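Local coordinates for protein glutamate racemase (Escherichia coli, PDB 2JFN) that is a racemase of the Asp/Glu/hydantoin racemase family, a two-lobed alpha/beta protein with bound glutamic acid and uridine-5'-diphosphate-N-acetylmuramoyl-L-alanine, at residues F58-K63 with E70-I75; E81-A86 with A251-C256; R188-L191 with P196-T199. One frame throughout, in Å; residues are numbered along the deposited sequence.

The three contacts illustrate how an alpha/beta enzyme fold ties loops to helices and strands. Contacts 1 and 2 follow one another along the chain and share helix 65-82, contact 1 near its middle and contact 2 at its carboxy-terminal end; their centres lie about 19 Å apart in the part of the protein built on the seven-stranded mixed sheet. Contact 3 belongs to the separate four-stranded parallel sheet, with its centre about 31 Å from that of contact 1 and about 40 Å from that of contact 2. In sequence it falls between the two halves of contact 2. Contact 1 reaches the glutamic acid pocket, whereas contacts 2 and 3 are structural packing in the two sheet units.

Contact 1 of 3, residues F58-K63 with E70-I75; sequences FPYGEK and ERVVAI. With GLU (glutamic acid), chain B.
Tyr-60, in a loop turn of helical backbone angles, faces Arg-71 on helix 65-82 with CA atoms 10.1 Å apart, so the backbones stay well separated and the tyrosine side chain spans the gap. With CG anti to the carbonyl carbon (chi1 -81°), its ring is directed at the helix. The phenol OH lies 3.5 Å from Arg-71 CG, on the aliphatic part of that chain, while the ring and guanidinium planes are turned 65° apart. On the next helical residue, the CG2 branch of Val-72 packs 3.7 Å from Tyr-60 CE2. Ile-75 sends CD1 from the opposite direction to within 3.8 Å of the same phenol OH. The polar ends converge on Asp-54, whose OD2 is hydrogen-bonded to Tyr-60 OH and salt-bridged to Arg-71 NE; Arg-71 NH1 has a further salt bridge to the terminal carboxylate of Gly-285.

The loop and helix belong to a beta-alpha-beta crossover: they follow strand 48-53 and lead to the parallel strand 87-90, with strand 21-28 lying between the two in the sheet. Beyond a cis peptide bond before Pro-59, successive backbone amides grip the side-chain carboxylate of the bound glutamic acid. Tyr-60 N reaches its OE2 at 2.9 Å with a fairly straight N-H...O angle of 160°, and Gly-61 N reaches its OE1 at 2.9 Å. Lys-63 folds back over the same turn, and its NZ donates to Pro-59 O at 2.9 Å and makes a salt bridge with Glu-62.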
loop_
_atom_site.group_PDB
_atom_site.type_symbol
_atom_site.label_atom_id
_atom_site.label_comp_id
_atom_site.label_asym_id
_atom_site.label_seq_id
_atom_site.Cartn_x
_atom_site.Cartn_y
_atom_site.Cartn_z
ATOM N N PHE A 58 -1.106 -13.522 2.489
ATOM C CA PHE A 58 -2.136 -12.554 2.106
ATOM C C PHE A 58 -3.465 -13.281 2.316
ATOM O O PHE A 58 -3.573 -14.458 1.977
ATOM C CB PHE A 58 -2.003 -12.183 0.625
ATOM C CG PHE A 58 -3.149 -11.362 0.105
ATOM C CD1 PHE A 58 -3.140 -9.973 0.218
ATOM C CD2 PHE A 58 -4.266 -11.984 -0.449
ATOM C CE1 PHE A 58 -4.227 -9.213 -0.211
ATOM C CE2 PHE A 58 -5.363 -11.231 -0.882
ATOM C CZ PHE A 58 -5.344 -9.846 -0.763
ATOM N N PRO A 59 -4.496 -12.594 2.845
ATOM C CA PRO A 59 -4.552 -11.191 3.273
ATOM C C PRO A 59 -4.135 -10.970 4.728
ATOM O O PRO A 59 -4.400 -11.800 5.600
ATOM C CB PRO A 59 -6.017 -10.827 3.042
ATOM C CG PRO A 59 -6.711 -12.083 3.454
ATOM C CD PRO A 59 -5.854 -13.179 2.822
ATOM N N TYR A 60 -3.477 -9.840 4.973
ATOM C CA TYR A 60 -3.016 -9.476 6.311
ATOM C C TYR A 60 -4.161 -8.918 7.179
ATOM O O TYR A 60 -4.129 -9.016 8.408
ATOM C CB TYR A 60 -1.894 -8.430 6.206
ATOM C CG TYR A 60 -0.506 -8.978 5.902
ATOM C CD1 TYR A 60 -0.319 -10.276 5.409
ATOM C CD2 TYR A 60 0.625 -8.180 6.098
ATOM C CE1 TYR A 60 0.973 -10.764 5.120
ATOM C CE2 TYR A 60 1.904 -8.651 5.817
ATOM C CZ TYR A 60 2.077 -9.940 5.328
ATOM O OH TYR A 60 3.352 -10.388 5.054
ATOM N N GLY A 61 -5.167 -8.338 6.528
ATOM C CA GLY A 61 -6.294 -7.762 7.247
ATOM C C GLY A 61 -6.889 -8.632 8.341
ATOM O O GLY A 61 -7.279 -8.132 9.397
ATOM N N GLU A 62 -6.948 -9.935 8.094
ATOM C CA GLU A 62 -7.509 -10.893 9.044
ATOM C C GLU A 62 -6.514 -11.376 10.106
ATOM O O GLU A 62 -6.887 -11.622 11.259
ATOM C CB GLU A 62 -8.022 -12.110 8.274
ATOM C CG GLU A 62 -6.943 -12.714 7.371
ATOM C CD GLU A 62 -7.332 -14.050 6.783
ATOM O OE1 GLU A 62 -8.336 -14.101 6.029
ATOM O OE2 GLU A 62 -6.633 -15.051 7.074
ATOM N N LYS A 63 -5.257 -11.511 9.696
ATOM C CA LYS A 63 -4.172 -11.997 10.543
ATOM C C LYS A 63 -3.957 -11.301 11.889
ATOM O O LYS A 63 -4.282 -10.125 12.067
ATOM C CB LYS A 63 -2.862 -11.964 9.747
ATOM C CG LYS A 63 -2.917 -12.705 8.409
ATOM C CD LYS A 63 -3.077 -14.209 8.594
ATOM C CE LYS A 63 -2.930 -14.962 7.271
ATOM N NZ LYS A 63 -3.940 -14.561 6.245
ATOM N N GLU A 70 6.141 -10.344 13.027
ATOM C CA GLU A 70 7.182 -11.349 12.823
ATOM C C GLU A 70 7.385 -11.671 11.345
ATOM O O GLU A 70 8.519 -11.822 10.875
ATOM C CB GLU A 70 6.842 -12.650 13.565
ATOM C CG GLU A 70 6.831 -12.561 15.096
ATOM C CD GLU A 70 8.156 -12.090 15.682
ATOM O OE1 GLU A 70 9.226 -12.514 15.187
ATOM O OE2 GLU A 70 8.129 -11.297 16.650
ATOM N N ARG A 71 6.277 -11.786 10.627
ATOM C CA ARG A 71 6.303 -12.112 9.207
ATOM C C ARG A 71 6.984 -11.035 8.371
ATOM O O ARG A 71 7.858 -11.341 7.562
ATOM C CB ARG A 71 4.876 -12.343 8.702
ATOM C CG ARG A 71 4.768 -12.729 7.233
ATOM C CD ARG A 71 5.440 -14.066 6.934
ATOM N NE ARG A 71 5.183 -14.471 5.550
ATOM C CZ ARG A 71 5.743 -15.517 4.953
ATOM N NH1 ARG A 71 6.606 -16.284 5.612
ATOM N NH2 ARG A 71 5.446 -15.789 3.690
ATOM N N VAL A 72 6.593 -9.778 8.567
ATOM C CA VAL A 72 7.188 -8.695 7.793
ATOM C C VAL A 72 8.677 -8.536 8.116
ATOM O O VAL A 72 9.483 -8.271 7.225
ATOM C CB VAL A 72 6.443 -7.365 8.031
ATOM C CG1 VAL A 72 7.087 -6.256 7.213
ATOM C CG2 VAL A 72 4.972 -7.526 7.625
ATOM N N VAL A 73 9.041 -8.705 9.381
ATOM C CA VAL A 73 10.444 -8.613 9.770
ATOM C C VAL A 73 11.223 -9.748 9.080
ATOM O O VAL A 73 12.333 -9.540 8.603
ATOM C CB VAL A 73 10.620 -8.724 11.306
ATOM C CG1 VAL A 73 12.096 -8.934 11.658
ATOM C CG2 VAL A 73 10.115 -7.458 11.982
ATOM N N ALA A 74 10.637 -10.942 9.016
ATOM C CA ALA A 74 11.306 -12.073 8.368
ATOM C C ALA A 74 11.460 -11.839 6.859
ATOM O O ALA A 74 12.494 -12.166 6.274
ATOM C CB ALA A 74 10.535 -13.370 8.622
ATOM N N ILE A 75 10.435 -11.282 6.220
ATOM C CA ILE A 75 10.536 -11.030 4.793
ATOM C C ILE A 75 11.607 -9.970 4.479
ATOM O O ILE A 75 12.392 -10.142 3.550
ATOM C CB ILE A 75 9.165 -10.610 4.200
ATOM C CG1 ILE A 75 8.203 -11.805 4.241
ATOM C CG2 ILE A 75 9.345 -10.111 2.763
ATOM C CD1 ILE A 75 6.762 -11.482 3.852
HETATM N N GLU B . -2.257 -3.369 0.588
HETATM C CA GLU B . -3.236 -3.591 1.657
HETATM C C GLU B . -2.972 -2.593 2.769
HETATM O O GLU B . -2.602 -1.397 2.482
HETATM C CB GLU B . -3.111 -5.029 2.184
HETATM C CG GLU B . -4.508 -5.673 2.332
HETATM C CD GLU B . -4.430 -6.969 3.128
HETATM O OE1 GLU B . -5.368 -7.302 3.847
HETATM O OE2 GLU B . -3.436 -7.698 3.050
HETATM O OXT GLU B . -3.129 -2.935 3.987
#

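Contact 2 of 3, residues E81-A86 with A251-C256; sequences ERYPLA and ANIAFC
Arg-82 and Phe-255 meet because both side chains leave their backbones with CG anti to the carbonyl carbon (chi1 -73° and -75°), and because the arginine chain then bends at chi2 and again at chi3, bringing a face of its guanidinium against the CZ-CE2 rim of the phenylalanine. Phe-255 CZ lies over the centre of that guanidinium face, 3.8 Å from Arg-82 CZ, and the two planes are steeply inclined at 70°. Arg-82 NH1 comes within 3.5 Å of Phe-255 CE2, while the aliphatic start of the arginine passes close to the ring too, its CG 4.1 Å from Phe-255 CZ. The flat cationic group is thus backed by a hydrocarbon rim, and its NH2 is held by a salt bridge to Glu-279.

Tyr-83, the first residue to leave the helical conformation, makes a looser contact: its CE1 stands 4.4 Å from Ile-253 CG2. Its hydroxyl is hydrogen-bonded to Asp-250. A water that donates to Ala-251 O at 2.8 Å is also weakly bonded to Tyr-83 OH, adding a solvent bridge to the apolar packing. This is plain packing of a helix end against a sheet: the carboxy-terminal turn of helix 65-82 and the residue that follows it rest on strand 253-256, which runs between strands 48-53 and 277-280, parallel to both.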
loop_
_atom_site.group_PDB
_atom_site.type_symbol
_atom_site.label_atom_id
_atom_site.label_comp_id
_atom_site.label_asym_id
_atom_site.label_seq_id
_atom_site.Cartn_x
_atom_site.Cartn_y
_atom_site.Cartn_z
ATOM N N GLU A 81 19.189 -10.176 2.604
ATOM C CA GLU A 81 20.207 -11.184 2.351
ATOM C C GLU A 81 20.527 -11.244 0.868
ATOM O O GLU A 81 21.669 -11.497 0.483
ATOM C CB GLU A 81 19.732 -12.553 2.837
ATOM C CG GLU A 81 19.926 -12.759 4.317
ATOM C CD GLU A 81 21.386 -12.663 4.716
ATOM O OE1 GLU A 81 22.224 -13.359 4.097
ATOM O OE2 GLU A 81 21.700 -11.896 5.649
ATOM N N ARG A 82 19.517 -11.008 0.038
ATOM C CA ARG A 82 19.700 -11.017 -1.406
ATOM C C ARG A 82 20.366 -9.718 -1.862
ATOM O O ARG A 82 21.238 -9.729 -2.735
ATOM C CB ARG A 82 18.351 -11.193 -2.115
ATOM C CG ARG A 82 17.765 -12.603 -2.009
ATOM C CD ARG A 82 18.661 -13.618 -2.723
ATOM N NE ARG A 82 18.694 -13.376 -4.165
ATOM C CZ ARG A 82 17.808 -13.867 -5.029
ATOM N NH1 ARG A 82 16.821 -14.638 -4.598
ATOM N NH2 ARG A 82 17.901 -13.573 -6.321
ATOM N N TYR A 83 19.952 -8.600 -1.272
ATOM C CA TYR A 83 20.515 -7.295 -1.617
ATOM C C TYR A 83 20.536 -6.325 -0.444
ATOM O O TYR A 83 19.522 -6.141 0.231
ATOM C CB TYR A 83 19.708 -6.603 -2.726
ATOM C CG TYR A 83 19.758 -7.228 -4.098
ATOM C CD1 TYR A 83 18.770 -8.112 -4.519
ATOM C CD2 TYR A 83 20.777 -6.902 -4.994
ATOM C CE1 TYR A 83 18.790 -8.653 -5.799
ATOM C CE2 TYR A 83 20.806 -7.438 -6.276
ATOM C CZ TYR A 83 19.813 -8.310 -6.672
ATOM O OH TYR A 83 19.839 -8.842 -7.943
ATOM N N PRO A 84 21.696 -5.706 -0.171
ATOM C CA PRO A 84 21.737 -4.747 0.934
ATOM C C PRO A 84 20.735 -3.667 0.512
ATOM O O PRO A 84 20.647 -3.335 -0.669
ATOM C CB PRO A 84 23.175 -4.245 0.896
ATOM C CG PRO A 84 23.933 -5.478 0.461
ATOM C CD PRO A 84 23.055 -6.022 -0.653
ATOM N N LEU A 85 19.979 -3.130 1.459
ATOM C CA LEU A 85 18.965 -2.131 1.131
ATOM C C LEU A 85 19.334 -0.717 1.549
ATOM O O LEU A 85 19.907 -0.506 2.608
ATOM C CB LEU A 85 17.638 -2.508 1.796
ATOM C CG LEU A 85 17.089 -3.914 1.536
ATOM C CD1 LEU A 85 15.841 -4.157 2.385
ATOM C CD2 LEU A 85 16.781 -4.068 0.060
ATOM N N ALA A 86 19.015 0.251 0.700
ATOM C CA ALA A 86 19.269 1.645 1.026
ATOM C C ALA A 86 18.036 2.137 1.792
ATOM O O ALA A 86 18.127 2.997 2.663
ATOM C CB ALA A 86 19.466 2.463 -0.257
ATOM N N ALA A 251 19.037 -5.367 -12.655
ATOM C CA ALA A 251 17.737 -4.852 -13.064
ATOM C C ALA A 251 16.722 -5.033 -11.939
ATOM O O ALA A 251 16.953 -5.800 -11.007
ATOM C CB ALA A 251 17.262 -5.577 -14.313
ATOM N N ASN A 252 15.601 -4.324 -12.034
ATOM C CA ASN A 252 14.557 -4.413 -11.021
ATOM C C ASN A 252 14.048 -5.842 -10.936
ATOM O O ASN A 252 13.951 -6.533 -11.944
ATOM C CB ASN A 252 13.387 -3.487 -11.357
ATOM C CG ASN A 252 13.802 -2.040 -11.466
ATOM O OD1 ASN A 252 14.730 -1.595 -10.788
ATOM N ND2 ASN A 252 13.105 -1.290 -12.307
ATOM N N ILE A 253 13.712 -6.281 -9.732
ATOM C CA ILE A 253 13.223 -7.643 -9.560
ATOM C C ILE A 253 12.040 -7.725 -8.591
ATOM O O ILE A 253 11.921 -6.922 -7.659
ATOM C CB ILE A 253 14.371 -8.557 -9.062
ATOM C CG1 ILE A 253 13.904 -10.010 -8.983
ATOM C CG2 ILE A 253 14.855 -8.086 -7.704
ATOM C CD1 ILE A 253 14.996 -10.955 -8.530
ATOM N N ALA A 254 11.152 -8.684 -8.840
ATOM C CA ALA A 254 9.993 -8.897 -7.986
ATOM C C ALA A 254 10.163 -10.240 -7.281
ATOM O O ALA A 254 10.606 -11.218 -7.892
ATOM C CB ALA A 254 8.706 -8.895 -8.815
ATOM N N PHE A 255 9.828 -10.271 -5.996
ATOM C CA PHE A 255 9.915 -11.489 -5.192
ATOM C C PHE A 255 8.543 -11.910 -4.666
ATOM O O PHE A 255 7.784 -11.087 -4.149
ATOM C CB PHE A 255 10.802 -11.286 -3.960
ATOM C CG PHE A 255 12.276 -11.261 -4.243
ATOM C CD1 PHE A 255 13.054 -10.198 -3.797
ATOM C CD2 PHE A 255 12.892 -12.312 -4.915
ATOM C CE1 PHE A 255 14.429 -10.175 -4.011
ATOM C CE2 PHE A 255 14.272 -12.306 -5.137
ATOM C CZ PHE A 255 15.043 -11.231 -4.685
ATOM N N CYS A 256 8.218 -13.190 -4.795
ATOM C CA CYS A 256 6.972 -13.692 -4.224
ATOM C C CYS A 256 7.465 -14.656 -3.140
ATOM O O CYS A 256 8.647 -15.017 -3.125
ATOM C CB CYS A 256 6.118 -14.418 -5.271
ATOM S SG CYS A 256 6.902 -15.832 -6.065
HETATM O O HOH W 1 17.686 -7.268 -8.759
#

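Contact 3 of 3, residues R188-L191 with P196-T199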
loop_
_atom_site.group_PDB
_atom_site.type_symbol
_atom_site.label_atom_id
_atom_site.label_comp_id
_atom_site.label_asym_id
_atom_site.label_seq_id
_atom_site.Cartn_x
_atom_site.Cartn_y
_atom_site.Cartn_z
ATOM N N ARG A 188 -22.797 1.200 -1.530
ATOM C CA ARG A 188 -24.214 1.529 -1.379
ATOM C C ARG A 188 -24.464 2.490 -0.212
ATOM O O ARG A 188 -25.152 3.493 -0.374
ATOM C CB ARG A 188 -25.054 0.247 -1.216
ATOM C CG ARG A 188 -26.565 0.462 -1.440
ATOM C CD ARG A 188 -27.351 -0.851 -1.443
ATOM N NE ARG A 188 -27.483 -1.434 -0.107
ATOM C CZ ARG A 188 -28.223 -2.504 0.171
ATOM N NH1 ARG A 188 -28.898 -3.116 -0.793
ATOM N NH2 ARG A 188 -28.301 -2.958 1.412
ATOM N N PRO A 189 -23.886 2.210 0.972
ATOM C CA PRO A 189 -24.077 3.083 2.137
ATOM C C PRO A 189 -23.848 4.555 1.803
ATOM O O PRO A 189 -24.626 5.429 2.204
ATOM C CB PRO A 189 -23.035 2.569 3.125
ATOM C CG PRO A 189 -22.937 1.127 2.796
ATOM C CD PRO A 189 -22.945 1.119 1.288
ATOM N N TRP A 190 -22.769 4.823 1.073
ATOM C CA TRP A 190 -22.420 6.182 0.689
ATOM C C TRP A 190 -23.319 6.729 -0.409
ATOM O O TRP A 190 -23.682 7.899 -0.390
ATOM C CB TRP A 190 -20.953 6.242 0.253
ATOM C CG TRP A 190 -19.993 6.121 1.405
ATOM C CD1 TRP A 190 -20.308 5.918 2.717
ATOM C CD2 TRP A 190 -18.563 6.216 1.345
ATOM N NE1 TRP A 190 -19.166 5.881 3.480
ATOM C CE2 TRP A 190 -18.080 6.061 2.663
ATOM C CE3 TRP A 190 -17.645 6.416 0.305
ATOM C CZ2 TRP A 190 -16.718 6.102 2.971
ATOM C CZ3 TRP A 190 -16.284 6.458 0.614
ATOM C CH2 TRP A 190 -15.839 6.300 1.936
ATOM N N LEU A 191 -23.680 5.882 -1.364
ATOM C CA LEU A 191 -24.546 6.311 -2.452
ATOM C C LEU A 191 -25.956 6.634 -1.957
ATOM O O LEU A 191 -26.729 7.267 -2.667
ATOM C CB LEU A 191 -24.608 5.234 -3.538
ATOM C CG LEU A 191 -23.284 4.980 -4.261
ATOM C CD1 LEU A 191 -23.413 3.768 -5.176
ATOM C CD2 LEU A 191 -22.900 6.227 -5.057
ATOM N N PRO A 196 -23.004 12.877 0.583
ATOM C CA PRO A 196 -21.864 11.966 0.713
ATOM C C PRO A 196 -20.560 12.738 0.879
ATOM O O PRO A 196 -20.512 13.950 0.660
ATOM C CB PRO A 196 -21.915 11.172 -0.590
ATOM C CG PRO A 196 -22.405 12.191 -1.570
ATOM C CD PRO A 196 -23.519 12.887 -0.799
ATOM N N PRO A 197 -19.482 12.045 1.278
ATOM C CA PRO A 197 -18.189 12.716 1.461
ATOM C C PRO A 197 -17.755 13.360 0.155
ATOM O O PRO A 197 -17.947 12.780 -0.910
ATOM C CB PRO A 197 -17.248 11.567 1.845
ATOM C CG PRO A 197 -18.155 10.531 2.406
ATOM C CD PRO A 197 -19.359 10.597 1.512
ATOM N N ASP A 198 -17.182 14.556 0.212
ATOM C CA ASP A 198 -16.719 15.176 -1.018
ATOM C C ASP A 198 -15.233 14.834 -1.186
ATOM O O ASP A 198 -14.625 15.100 -2.223
ATOM C CB ASP A 198 -16.963 16.698 -0.992
ATOM C CG ASP A 198 -16.021 17.450 -0.060
ATOM O OD1 ASP A 198 -15.427 16.834 0.855
ATOM O OD2 ASP A 198 -15.894 18.688 -0.245
ATOM N N THR A 199 -14.674 14.201 -0.161
ATOM C CA THR A 199 -13.265 13.796 -0.164
ATOM C C THR A 199 -13.165 12.367 0.382
ATOM O O THR A 199 -13.641 12.088 1.476
ATOM C CB THR A 199 -12.435 14.745 0.718
ATOM O OG1 THR A 199 -12.689 16.101 0.323
ATOM C CG2 THR A 199 -10.944 14.459 0.563
#
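Trp-190 and the pair Pro-196 and Pro-197 meet across a short loop, and the indole of the tryptophan is the side chain that carries most of the contact. Starting at CB, the chain leaves helix 188-191 with CG beside the backbone N (chi1 -73°), which turns one face of the indole toward Pro-197. Trp-190 CB itself is 4.8 Å from Pro-197 CD, still at the margin of the contact. From CG onward the proline lies over the indole. Trp-190 CG and CD2 are each 4.5 Å from Pro-197 CD, and that carbon sits over one face of the ring. Further along, Trp-190 CE2 faces Pro-197 CG, also at 4.5 Å. Trp-190 CZ2 is little farther, 4.7 Å from Pro-197 CG. At 4.5 Å and more this is loose apolar packing of the proline over the indole face. Beyond the proline, the indole also packs on Leu-133 of strand 129-134 and on Glu-158 and Leu-160 of strand 156-161.

The backbone adds a second point of touch, since Trp-190 O lies 3.7 Å from Pro-196 CB. At the start of the strand, Thr-199 OG1 donates to Asp-198 OD1 at 2.9 Å, approaching from above the carboxylate plane, 63° out of it. The other carboxylate oxygen, OD2, takes the backbone amides of Ala-126 and Asn-127, so the aspartate pins this chain to the loop that leads into strand 129-134. In this chain the proline pair carries the connection from helix 188-191 into strand 199-202, and the whole is a helix-loop-strand unit on a parallel sheet, part of the alternation of helix and parallel strand that defines an alpha/beta fold.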